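Local coordinates for alpha-glucosidase (Bacteroides thetaiotaomicron, PDB 5XFM), which probably hydrolyses beta-L-arabinopyranosides and alpha-galactosides as a bifunctional glycoside hydrolase of family 97, at residues Met544-Arg549 and Gly637-Lys642. The protein carries 1 engineered substitution. Sequence-based numbering, arbitrary orientation.
Sequences MDFMKR and GILCIK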
loop_
_atom_site.group_PDB
_atom_site.type_symbol
_atom_site.label_atom_id
_atom_site.label_comp_id
_atom_site.label_asym_id
_atom_site.label_seq_id
_atom_site.Cartn_x
_atom_site.Cartn_y
_atom_site.Cartn_z
ATOM N N MET A 544 21.150 -6.692 16.051
ATOM C CA MET A 544 21.485 -7.519 14.902
ATOM C C MET A 544 20.971 -8.941 15.084
ATOM O O MET A 544 20.576 -9.601 14.113
ATOM C CB MET A 544 22.994 -7.508 14.681
ATOM C CG MET A 544 23.529 -6.112 14.450
ATOM S SD MET A 544 22.650 -5.314 13.095
ATOM C CE MET A 544 23.170 -6.345 11.716
ATOM N N ASP A 545 20.949 -9.384 16.338
ATOM C CA ASP A 545 20.396 -10.682 16.697
ATOM C C ASP A 545 18.913 -10.714 16.389
ATOM O O ASP A 545 18.416 -11.692 15.831
ATOM C CB ASP A 545 20.638 -11.011 18.175
ATOM C CG ASP A 545 22.059 -11.475 18.446
ATOM O OD1 ASP A 545 22.673 -12.076 17.540
ATOM O OD2 ASP A 545 22.556 -11.264 19.572
ATOM N N PHE A 546 18.202 -9.655 16.763
ATOM C CA PHE A 546 16.791 -9.572 16.412
ATOM C C PHE A 546 16.609 -9.631 14.896
ATOM O O PHE A 546 15.790 -10.407 14.390
ATOM C CB PHE A 546 16.151 -8.290 16.936
ATOM C CG PHE A 546 14.761 -8.050 16.395
ATOM C CD1 PHE A 546 13.663 -8.663 16.979
ATOM C CD2 PHE A 546 14.556 -7.252 15.283
ATOM C CE1 PHE A 546 12.392 -8.463 16.479
ATOM C CE2 PHE A 546 13.285 -7.052 14.777
ATOM C CZ PHE A 546 12.205 -7.653 15.376
ATOM N N MET A 547 17.376 -8.810 14.177
ATOM C CA MET A 547 17.228 -8.709 12.725
ATOM C C MET A 547 17.501 -10.050 12.053
ATOM O O MET A 547 17.008 -10.315 10.958
ATOM C CB MET A 547 18.139 -7.625 12.155
ATOM C CG MET A 547 17.679 -6.224 12.512
ATOM S SD MET A 547 15.960 -5.952 12.048
ATOM C CE MET A 547 16.053 -6.072 10.265
ATOM N N LYS A 548 18.297 -10.889 12.707
ATOM C CA LYS A 548 18.509 -12.242 12.208
ATOM C C LYS A 548 17.237 -13.110 12.259
ATOM O O LYS A 548 17.102 -14.057 11.483
ATOM C CB LYS A 548 19.641 -12.916 12.980
ATOM C CG LYS A 548 21.026 -12.562 12.452
ATOM C CD LYS A 548 22.107 -12.839 13.484
ATOM C CE LYS A 548 23.442 -13.157 12.817
ATOM N NZ LYS A 548 24.500 -12.158 13.137
ATOM N N ARG A 549 16.311 -12.796 13.162
ATOM C CA ARG A 549 15.108 -13.618 13.336
ATOM C C ARG A 549 13.830 -12.963 12.831
ATOM O O ARG A 549 12.749 -13.540 12.957
ATOM C CB ARG A 549 14.911 -13.982 14.811
ATOM C CG ARG A 549 16.111 -14.636 15.472
ATOM C CD ARG A 549 15.754 -15.204 16.839
ATOM N NE ARG A 549 16.732 -14.822 17.857
ATOM C CZ ARG A 549 16.432 -14.173 18.982
ATOM N NH1 ARG A 549 15.174 -13.839 19.250
ATOM N NH2 ARG A 549 17.393 -13.861 19.844
ATOM N N GLY A 637 10.660 3.555 20.792
ATOM C CA GLY A 637 9.800 2.416 20.551
ATOM C C GLY A 637 9.982 1.287 21.548
ATOM O O GLY A 637 10.894 1.304 22.378
ATOM N N ILE A 638 9.103 0.295 21.444
ATOM C CA ILE A 638 9.087 -0.865 22.328
ATOM C C ILE A 638 8.674 -2.084 21.517
ATOM O O ILE A 638 7.836 -1.977 20.613
ATOM C CB ILE A 638 8.120 -0.665 23.527
ATOM C CG1 ILE A 638 8.866 -0.075 24.720
ATOM C CG2 ILE A 638 7.476 -1.975 23.955
ATOM C CD1 ILE A 638 7.961 0.521 25.766
ATOM N N LEU A 639 9.280 -3.232 21.806
ATOM C CA LEU A 639 8.918 -4.444 21.085
ATOM C C LEU A 639 8.819 -5.639 22.054
ATOM O O LEU A 639 9.758 -5.907 22.789
ATOM C CB LEU A 639 9.943 -4.687 19.976
ATOM C CG LEU A 639 9.646 -5.516 18.725
ATOM C CD1 LEU A 639 10.940 -5.694 17.945
ATOM C CD2 LEU A 639 8.980 -6.851 19.001
ATOM N N CYS A 640 7.683 -6.340 22.063
ATOM C CA CYS A 640 7.496 -7.537 22.899
ATOM C C CYS A 640 7.322 -8.803 22.058
ATOM O O CYS A 640 6.523 -8.817 21.134
ATOM C CB CYS A 640 6.272 -7.387 23.813
ATOM S SG CYS A 640 6.269 -5.958 24.906
ATOM N N ILE A 641 8.059 -9.866 22.371
ATOM C CA ILE A 641 7.952 -11.104 21.591
ATOM C C ILE A 641 7.689 -12.329 22.463
ATOM O O ILE A 641 8.381 -12.550 23.463
ATOM C CB ILE A 641 9.230 -11.371 20.760
ATOM C CG1 ILE A 641 9.529 -10.199 19.829
ATOM C CG2 ILE A 641 9.090 -12.650 19.947
ATOM C CD1 ILE A 641 10.925 -10.217 19.250
ATOM N N LYS A 642 6.693 -13.126 22.072
ATOM C CA LYS A 642 6.513 -14.459 22.651
ATOM C C LYS A 642 5.633 -15.362 21.789
ATOM O O LYS A 642 4.469 -15.054 21.530
ATOM C CB LYS A 642 5.914 -14.355 24.054
ATOM C CG LYS A 642 5.677 -15.686 24.760
ATOM C CD LYS A 642 6.968 -16.290 25.292
ATOM C CE LYS A 642 6.741 -17.692 25.847
ATOM N NZ LYS A 642 8.005 -18.471 25.939
#
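Phe546 reaches from helix 541-549 to the methyl ends of Leu639 and Ile641 on strand 636-641. This is a helix-on-sheet contact between two domains. The helix belongs to the catalytic TIM-barrel family region. The strand is the last of the chain and lies within the antiparallel C-terminal sheet. Backbone hydrogen bonds join it to strands 577-584 and 603-609. Helix and strand backbones stay well apart, with Phe546 CA and Ile641 CA 10.4 Å from each other. The aromatic ring reaches about halfway across, and the branches of Leu639 and Ile641 come out to meet it. Phe546 CG is anti to the backbone N (chi1 170°), which extends the ring off the helix toward the sheet.

Leu639 meets it from the opposite direction. One branch does the touching: CD1 sits 3.5 Å from Phe546 CE1. The same methyl is equally close to Phe546 CZ, so it straddles the CE1-CZ bond. The ring atoms flanking that bond are farther off, with Phe546 CE2 4.2 Å from Leu639 CD1. The methyl approaches the ring obliquely. Ile641, two residues along on the same side of the strand, comes in at the ring edge. Its CD1 lies near the ring plane and is 3.6 Å from Phe546 CE1. With CG1 anti to the carbonyl carbon (chi1 -57°), the longer branch of Ile641 is the one presented to the ring. The contact is wholly apolar.

Tyr607 on strand 603-609 packs edge-to-face with Phe546 and also touches Leu639 and Ile641. Leu516 and Thr519 of helix 512-521 touch Phe546 too, so the ring lies between that helix and the C-terminal sheet. Ile641 CD1 is also 3.9 Å from Phe546 CD1, which sets this methyl along the CD1-CE1 side of the ring.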